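Long-range contacts in transcriptional regulator (Streptococcus thermophilus LMD-9, PDB 5JUF), which probably binds promoter DNA through a helix-turn-helix domain and activates competence genes once its tetratricopeptide domain senses a signalling peptide, here in the peptide-free state: residues 9-14 against 64-69; 72-77 against 113-118. One frame throughout, in Å; residues are numbered along the deposited sequence.

Contact 1: residues 9-14 against 64-69; sequences LRIKTE and TELLDQ
R10 and L66 are the nearest CA pair of segments 9-14 and 64-69, 6.4 Å apart; just beyond them helix 63-67 ends at L67, and D68 after it has positive phi. R10 carries most of the contact. Its CD lies 3.0 Å from L66 O and 3.6 Å from E65 O, and the bend at chi3 (-74°) swings the guanidinium across the carboxyl end of the helix. NH2 of R10 donates to L66 O at 3.0 Å in a fairly straight bond (161° at the hydrogen). The oxygen lies near the guanidinium plane, although the donor is tilted from the plane of the carbonyl. D68 CB sits over the centre of one guanidinium face, 3.9 Å from R10 CZ, and its carboxylate stands nearly perpendicular to the guanidinium; R10 NH1 and D68 OD2, 4.5 Å apart, are too distant to pair, though their opposite charges probably still attract. The salt bridge of R10 is made instead with D70, so one arginine holds both a helix-end carbonyl and the chain that follows. Beneath this polar layer I11 CG1 meets L66 CD1 at 4.2 Å. These two side chains join the core of the helix-turn-helix domain: I11 also packs on L37 and I40 of helix 34-41, and both I11 and L66 touch I55 of helix 49-59.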
ATOM      1  N   LEU A   9      21.974  16.150  11.584  1.00 28.45           N
ATOM      2  CA  LEU A   9      22.893  17.260  11.796  1.00 33.61           C
ATOM      3  C   LEU A   9      24.089  17.179  10.858  1.00 30.92           C
ATOM      4  O   LEU A   9      24.544  18.203  10.331  1.00 30.09           O
ATOM      5  CB  LEU A   9      23.359  17.288  13.252  1.00 38.91           C
ATOM      6  CG  LEU A   9      24.283  18.469  13.557  1.00 41.02           C
ATOM      7  CD1 LEU A   9      23.570  19.798  13.296  1.00 36.19           C
ATOM      8  CD2 LEU A   9      24.814  18.410  14.983  1.00 44.16           C
ATOM      9  N   ARG A  10      24.620  15.972  10.649  1.00 30.05           N
ATOM     10  CA  ARG A  10      25.750  15.778   9.742  1.00 32.72           C
ATOM     11  C   ARG A  10      25.393  16.184   8.316  1.00 27.07           C
ATOM     12  O   ARG A  10      26.184  16.845   7.626  1.00 29.67           O
ATOM     13  CB  ARG A  10      26.172  14.307   9.791  1.00 36.04           C
ATOM     14  CG  ARG A  10      27.615  14.008   9.500  1.00 50.82           C
ATOM     15  CD  ARG A  10      27.954  12.551   9.880  1.00 47.00           C
ATOM     16  NE  ARG A  10      28.042  12.350  11.323  1.00 37.18           N
ATOM     17  CZ  ARG A  10      27.303  11.508  12.040  1.00 35.15           C
ATOM     18  NH1 ARG A  10      27.484  11.441  13.348  1.00 40.28           N
ATOM     19  NH2 ARG A  10      26.388  10.733  11.472  1.00 36.93           N
ATOM     20  N   ILE A  11      24.214  15.779   7.856  1.00 27.43           N
ATOM     21  CA  ILE A  11      23.760  16.126   6.513  1.00 26.40           C
ATOM     22  C   ILE A  11      23.581  17.637   6.379  1.00 30.42           C
ATOM     23  O   ILE A  11      24.057  18.250   5.417  1.00 28.26           O
ATOM     24  CB  ILE A  11      22.457  15.374   6.189  1.00 23.72           C
ATOM     25  CG1 ILE A  11      22.728  13.868   6.027  1.00 28.72           C
ATOM     26  CG2 ILE A  11      21.779  15.984   4.944  1.00 21.62           C
ATOM     27  CD1 ILE A  11      21.460  12.988   6.097  1.00 26.97           C
ATOM     28  N   LYS A  12      22.870  18.250   7.332  1.00 25.59           N
ATOM     29  CA  LYS A  12      22.634  19.689   7.290  1.00 25.41           C
ATOM     30  C   LYS A  12      23.943  20.471   7.329  1.00 28.80           C
ATOM     31  O   LYS A  12      24.136  21.408   6.543  1.00 27.88           O
ATOM     32  CB  LYS A  12      21.738  20.098   8.465  1.00 26.82           C
ATOM     33  CG  LYS A  12      21.346  21.577   8.483  1.00 29.36           C
ATOM     34  CD  LYS A  12      20.362  21.852   9.604  1.00 36.18           C
ATOM     35  CE  LYS A  12      19.695  23.235   9.459  1.00 44.66           C
ATOM     36  NZ  LYS A  12      20.432  24.295  10.184  1.00 55.09           N
ATOM     37  N   THR A  13      24.856  20.097   8.233  1.00 24.88           N
ATOM     38  CA  THR A  13      26.131  20.808   8.322  1.00 32.59           C
ATOM     39  C   THR A  13      26.882  20.767   6.995  1.00 30.82           C
ATOM     40  O   THR A  13      27.451  21.775   6.568  1.00 27.34           O
ATOM     41  CB  THR A  13      26.994  20.221   9.441  1.00 33.26           C
ATOM     42  OG1 THR A  13      26.292  20.328  10.685  1.00 35.00           O
ATOM     43  CG2 THR A  13      28.323  20.959   9.553  1.00 36.48           C
ATOM     44  N   GLU A  14      26.885  19.616   6.316  1.00 32.10           N
ATOM     45  CA  GLU A  14      27.628  19.542   5.056  1.00 30.21           C
ATOM     46  C   GLU A  14      26.906  20.287   3.941  1.00 24.32           C
ATOM     47  O   GLU A  14      27.539  20.995   3.148  1.00 26.99           O
ATOM     48  CB  GLU A  14      27.865  18.088   4.650  1.00 33.80           C
ATOM     49  CG  GLU A  14      28.625  17.937   3.335  1.00 38.37           C
ATOM     50  CD  GLU A  14      30.057  18.471   3.401  1.00 36.23           C
ATOM     51  OE1 GLU A  14      30.655  18.706   2.336  1.00 37.31           O
ATOM     52  OE2 GLU A  14      30.585  18.655   4.518  1.00 39.45           O
ATOM     53  N   THR A  64      29.370   6.186   4.108  1.00 43.69           N
ATOM     54  CA  THR A  64      30.189   5.981   5.296  1.00 47.15           C
ATOM     55  C   THR A  64      30.479   7.299   5.997  1.00 48.23           C
ATOM     56  O   THR A  64      30.357   7.406   7.224  1.00 47.80           O
ATOM     57  CB  THR A  64      31.496   5.287   4.908  1.00 60.58           C
ATOM     58  OG1 THR A  64      31.209   4.051   4.242  1.00 68.88           O
ATOM     59  CG2 THR A  64      32.339   5.016   6.140  1.00 53.37           C
ATOM     60  N   GLU A  65      30.889   8.312   5.233  1.00 47.53           N
ATOM     61  CA  GLU A  65      31.159   9.620   5.817  1.00 46.24           C
ATOM     62  C   GLU A  65      29.924  10.179   6.505  1.00 48.04           C
ATOM     63  O   GLU A  65      30.002  10.677   7.633  1.00 57.44           O
ATOM     64  CB  GLU A  65      31.647  10.585   4.736  1.00 51.49           C
ATOM     65  CG  GLU A  65      33.038  10.270   4.221  1.00 63.86           C
ATOM     66  CD  GLU A  65      33.427  11.136   3.041  1.00 64.39           C
ATOM     67  OE1 GLU A  65      32.763  11.040   1.992  1.00 54.19           O
ATOM     68  OE2 GLU A  65      34.388  11.919   3.164  1.00 72.71           O
ATOM     69  N   LEU A  66      28.767  10.108   5.841  1.00 39.68           N
ATOM     70  CA  LEU A  66      27.557  10.650   6.444  1.00 37.70           C
ATOM     71  C   LEU A  66      27.123   9.861   7.669  1.00 37.79           C
ATOM     72  O   LEU A  66      26.398  10.397   8.513  1.00 44.13           O
ATOM     73  CB  LEU A  66      26.414  10.693   5.418  1.00 36.65           C
ATOM     74  CG  LEU A  66      26.581  11.628   4.210  1.00 32.12           C
ATOM     75  CD1 LEU A  66      25.278  11.725   3.414  1.00 29.83           C
ATOM     76  CD2 LEU A  66      27.036  13.008   4.653  1.00 32.69           C
ATOM     77  N   LEU A  67      27.530   8.602   7.781  1.00 35.50           N
ATOM     78  CA  LEU A  67      27.145   7.793   8.927  1.00 39.85           C
ATOM     79  C   LEU A  67      28.128   7.905  10.080  1.00 46.35           C
ATOM     80  O   LEU A  67      27.716   7.814  11.243  1.00 42.84           O
ATOM     81  CB  LEU A  67      27.007   6.325   8.508  1.00 39.73           C
ATOM     82  CG  LEU A  67      25.765   6.110   7.634  1.00 43.40           C
ATOM     83  CD1 LEU A  67      25.655   4.684   7.164  1.00 41.10           C
ATOM     84  CD2 LEU A  67      24.517   6.526   8.389  1.00 40.02           C
ATOM     85  N   ASP A  68      29.406   8.134   9.781  1.00 48.48           N
ATOM     86  CA  ASP A  68      30.470   8.041  10.772  1.00 51.80           C
ATOM     87  C   ASP A  68      30.351   6.697  11.476  1.00 50.74           C
ATOM     88  O   ASP A  68      30.418   5.649  10.827  1.00 53.54           O
ATOM     89  CB  ASP A  68      30.403   9.204  11.765  1.00 52.95           C
ATOM     90  CG  ASP A  68      31.729   9.455  12.472  1.00 59.87           C
ATOM     91  OD1 ASP A  68      32.601   8.551  12.488  1.00 50.02           O
ATOM     92  OD2 ASP A  68      31.893  10.572  13.012  1.00 62.15           O
ATOM     93  N   GLN A  69      30.134   6.713  12.791  1.00 49.47           N
ATOM     94  CA  GLN A  69      29.965   5.488  13.564  1.00 56.90           C
ATOM     95  C   GLN A  69      28.506   5.116  13.778  1.00 52.01           C
ATOM     96  O   GLN A  69      28.228   4.155  14.499  1.00 57.06           O
ATOM     97  CB  GLN A  69      30.664   5.612  14.922  1.00 60.63           C
ATOM     98  CG  GLN A  69      32.174   5.753  14.822  1.00 71.33           C
ATOM     99  CD  GLN A  69      32.822   4.583  14.104  1.00 80.67           C
ATOM    100  OE1 GLN A  69      33.115   4.658  12.910  1.00 80.31           O
ATOM    101  NE2 GLN A  69      33.047   3.492  14.830  1.00 87.58           N
TER

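Contact 2: residues 72-77 against 113-118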
ATOM      1  N   ILE A  72      22.623   2.369  10.762  1.00 47.31           N
ATOM      2  CA  ILE A  72      21.219   2.391  10.388  1.00 43.40           C
ATOM      3  C   ILE A  72      20.724   1.007   9.958  1.00 44.77           C
ATOM      4  O   ILE A  72      19.677   0.905   9.325  1.00 44.17           O
ATOM      5  CB  ILE A  72      20.929   3.435   9.296  1.00 49.51           C
ATOM      6  CG1 ILE A  72      21.585   3.040   7.971  1.00 54.11           C
ATOM      7  CG2 ILE A  72      21.379   4.805   9.734  1.00 44.74           C
ATOM      8  CD1 ILE A  72      21.099   3.867   6.794  1.00 45.11           C
ATOM      9  N   THR A  73      21.460  -0.058  10.282  1.00 46.46           N
ATOM     10  CA  THR A  73      21.011  -1.399   9.910  1.00 48.63           C
ATOM     11  C   THR A  73      19.653  -1.685  10.537  1.00 44.93           C
ATOM     12  O   THR A  73      19.481  -1.552  11.753  1.00 49.28           O
ATOM     13  CB  THR A  73      22.025  -2.458  10.349  1.00 49.87           C
ATOM     14  OG1 THR A  73      23.232  -2.306   9.592  1.00 57.53           O
ATOM     15  CG2 THR A  73      21.463  -3.855  10.124  1.00 44.33           C
ATOM     16  N   ILE A  74      18.682  -2.047   9.707  1.00 37.46           N
ATOM     17  CA  ILE A  74      17.354  -2.430  10.182  1.00 35.79           C
ATOM     18  C   ILE A  74      17.395  -3.921  10.501  1.00 42.39           C
ATOM     19  O   ILE A  74      17.709  -4.720   9.609  1.00 47.22           O
ATOM     20  CB  ILE A  74      16.260  -2.110   9.155  1.00 33.08           C
ATOM     21  CG1 ILE A  74      16.164  -0.599   8.911  1.00 35.88           C
ATOM     22  CG2 ILE A  74      14.896  -2.606   9.665  1.00 30.65           C
ATOM     23  CD1 ILE A  74      15.276  -0.234   7.735  1.00 32.72           C
ATOM     24  N   PRO A  75      17.116  -4.327  11.737  1.00 42.91           N
ATOM     25  CA  PRO A  75      17.193  -5.750  12.080  1.00 40.21           C
ATOM     26  C   PRO A  75      16.233  -6.573  11.238  1.00 40.38           C
ATOM     27  O   PRO A  75      15.126  -6.140  10.910  1.00 34.04           O
ATOM     28  CB  PRO A  75      16.804  -5.778  13.561  1.00 46.53           C
ATOM     29  CG  PRO A  75      17.064  -4.375  14.049  1.00 48.45           C
ATOM     30  CD  PRO A  75      16.712  -3.500  12.885  1.00 47.87           C
ATOM     31  N   ASP A  76      16.675  -7.775  10.867  1.00 37.42           N
ATOM     32  CA  ASP A  76      15.827  -8.628  10.045  1.00 42.18           C
ATOM     33  C   ASP A  76      14.526  -8.971  10.759  1.00 40.30           C
ATOM     34  O   ASP A  76      13.502  -9.199  10.107  1.00 35.71           O
ATOM     35  CB  ASP A  76      16.602  -9.880   9.638  1.00 51.90           C
ATOM     36  CG  ASP A  76      17.734  -9.554   8.657  1.00 64.37           C
ATOM     37  OD1 ASP A  76      17.463  -8.880   7.634  1.00 69.37           O
ATOM     38  OD2 ASP A  76      18.895  -9.929   8.914  1.00 67.40           O
ATOM     39  N   GLU A  77      14.537  -8.975  12.094  1.00 36.61           N
ATOM     40  CA  GLU A  77      13.311  -9.237  12.838  1.00 36.74           C
ATOM     41  C   GLU A  77      12.217  -8.221  12.516  1.00 31.89           C
ATOM     42  O   GLU A  77      11.027  -8.552  12.584  1.00 32.04           O
ATOM     43  CB  GLU A  77      13.596  -9.244  14.334  1.00 39.83           C
ATOM     44  CG  GLU A  77      12.350  -9.362  15.176  1.00 44.56           C
ATOM     45  CD  GLU A  77      12.657  -9.522  16.640  1.00 60.92           C
ATOM     46  OE1 GLU A  77      11.937 -10.286  17.315  1.00 71.70           O
ATOM     47  OE2 GLU A  77      13.626  -8.895  17.114  1.00 65.31           O
ATOM     48  N   ASP A 113      12.852   3.778  16.625  1.00 25.41           N
ATOM     49  CA  ASP A 113      14.046   4.615  16.572  1.00 30.60           C
ATOM     50  C   ASP A 113      14.984   4.251  15.430  1.00 30.98           C
ATOM     51  O   ASP A 113      15.860   5.057  15.089  1.00 35.71           O
ATOM     52  CB  ASP A 113      14.788   4.530  17.899  1.00 35.10           C
ATOM     53  CG  ASP A 113      14.006   5.163  19.022  1.00 36.62           C
ATOM     54  OD1 ASP A 113      13.473   6.267  18.802  1.00 36.52           O
ATOM     55  OD2 ASP A 113      13.911   4.553  20.099  1.00 42.61           O
ATOM     56  N   ILE A 114      14.817   3.076  14.826  1.00 30.11           N
ATOM     57  CA  ILE A 114      15.693   2.604  13.752  1.00 30.74           C
ATOM     58  C   ILE A 114      14.991   2.572  12.393  1.00 26.94           C
ATOM     59  O   ILE A 114      15.623   2.220  11.387  1.00 31.50           O
ATOM     60  CB  ILE A 114      16.287   1.220  14.108  1.00 36.50           C
ATOM     61  CG1 ILE A 114      17.456   0.821  13.206  1.00 45.53           C
ATOM     62  CG2 ILE A 114      15.226   0.119  14.058  1.00 37.61           C
ATOM     63  CD1 ILE A 114      18.601   1.787  13.212  1.00 51.70           C
ATOM     64  N   LEU A 115      13.665   2.962  12.320  1.00 24.31           N
ATOM     65  CA  LEU A 115      12.980   2.870  11.028  1.00 22.92           C
ATOM     66  C   LEU A 115      12.984   4.197  10.279  1.00 29.20           C
ATOM     67  O   LEU A 115      12.755   5.254  10.883  1.00 27.91           O
ATOM     68  CB  LEU A 115      11.531   2.433  11.224  1.00 22.56           C
ATOM     69  CG  LEU A 115      11.337   1.006  11.735  1.00 23.36           C
ATOM     70  CD1 LEU A 115       9.855   0.747  12.031  1.00 25.13           C
ATOM     71  CD2 LEU A 115      11.863   0.041  10.689  1.00 31.28           C
ATOM     72  N   PRO A 116      13.201   4.147   8.965  1.00 28.72           N
ATOM     73  CA  PRO A 116      13.065   5.356   8.148  1.00 27.41           C
ATOM     74  C   PRO A 116      11.604   5.744   7.978  1.00 26.05           C
ATOM     75  O   PRO A 116      10.679   4.958   8.213  1.00 21.98           O
ATOM     76  CB  PRO A 116      13.687   4.957   6.804  1.00 25.86           C
ATOM     77  CG  PRO A 116      13.462   3.456   6.728  1.00 25.32           C
ATOM     78  CD  PRO A 116      13.623   2.977   8.167  1.00 24.73           C
ATOM     79  N   GLU A 117      11.417   6.987   7.537  1.00 24.49           N
ATOM     80  CA  GLU A 117      10.081   7.561   7.396  1.00 23.20           C
ATOM     81  C   GLU A 117       9.161   6.698   6.530  1.00 21.30           C
ATOM     82  O   GLU A 117       7.975   6.551   6.833  1.00 21.02           O
ATOM     83  CB  GLU A 117      10.216   8.961   6.794  1.00 24.89           C
ATOM     84  CG  GLU A 117       8.926   9.684   6.514  1.00 27.38           C
ATOM     85  CD  GLU A 117       9.188  11.084   5.976  1.00 27.58           C
ATOM     86  OE1 GLU A 117       9.814  11.893   6.701  1.00 24.57           O
ATOM     87  OE2 GLU A 117       8.799  11.357   4.820  1.00 29.20           O
ATOM     88  N   GLU A 118       9.687   6.126   5.444  1.00 25.82           N
ATOM     89  CA  GLU A 118       8.850   5.319   4.551  1.00 31.64           C
ATOM     90  C   GLU A 118       8.254   4.110   5.272  1.00 29.53           C
ATOM     91  O   GLU A 118       7.090   3.745   5.041  1.00 23.85           O
ATOM     92  CB  GLU A 118       9.664   4.853   3.344  1.00 31.60           C
ATOM     93  CG  GLU A 118      10.341   5.978   2.564  1.00 42.10           C
ATOM     94  CD  GLU A 118      11.798   6.190   2.945  1.00 38.53           C
ATOM     95  OE1 GLU A 118      12.082   6.473   4.129  1.00 29.37           O
ATOM     96  OE2 GLU A 118      12.660   6.086   2.044  1.00 34.93           O
TER
HETATM   97  O   HOH W   1      17.581   2.464   9.712  1.00 34.34           O
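I72 meets I114 through its backbone, its CA lying 3.9 Å from I114 CD1; I114 is touched by all four successive residues from 72 to 75. The carbonyl of I72 is tied to that of I114 by a water that donates to both, 2.6 Å from I72 O and 2.6 Å from I114 O; no direct hydrogen bond joins the two segments. The side chain of I72 packs on I7 of helix 3-17 and on L49 and L52 of helix 49-59. At T73 it is again the main chain that touches: its O is 3.4 Å from I114 CG1. That branch of I114 stands anti to the backbone N (chi1 -166°), and from it CD1 reaches along the main chain of 72-73. The T73 hydroxyl is hydrogen-bonded to OD1 of N71. Residues 72-75 lead from the helix-turn-helix region into helix 76-86 of the tetratricopeptide-family region, and they are laid against the turn between helices 94-111 and 117-130, so the contact lies where the two domains meet. I74 spans that turn, touching I114, L115 and P116. Its CG1 lies against the carbonyl oxygen of I114, and its CD1 ends against CD of the P116 ring at 3.6 Å, P116 being the N-cap residue of helix 117-130. The other branch, CG2, comes within 4.2 Å of L115 CD2, the two side chains crossing at about a right angle. Next, the ring of P75 presents CD obliquely to I114 CG2 at 4.1 Å.

Overall arrangement
Contacts 1 and 2 follow one another along the chain, the first closing at residue 69 and the second opening at residue 72, with their centres about 18 Å apart. They touch directly where L67 CD2 packs on I72 CG2 at 3.8 Å, and both of these side chains also reach L52 of helix 49-59. Contact 1 joins helices 3-17 and 63-67 within the helix-turn-helix region, its centre about 31 Å from the centre of the chain; contact 2, its centre about 18 Å from that of the chain, sets residues 72-75 against the turn between helices 94-111 and 117-130. Helix 3-17 serves both, as I7 and L3 pack on I72 and I114.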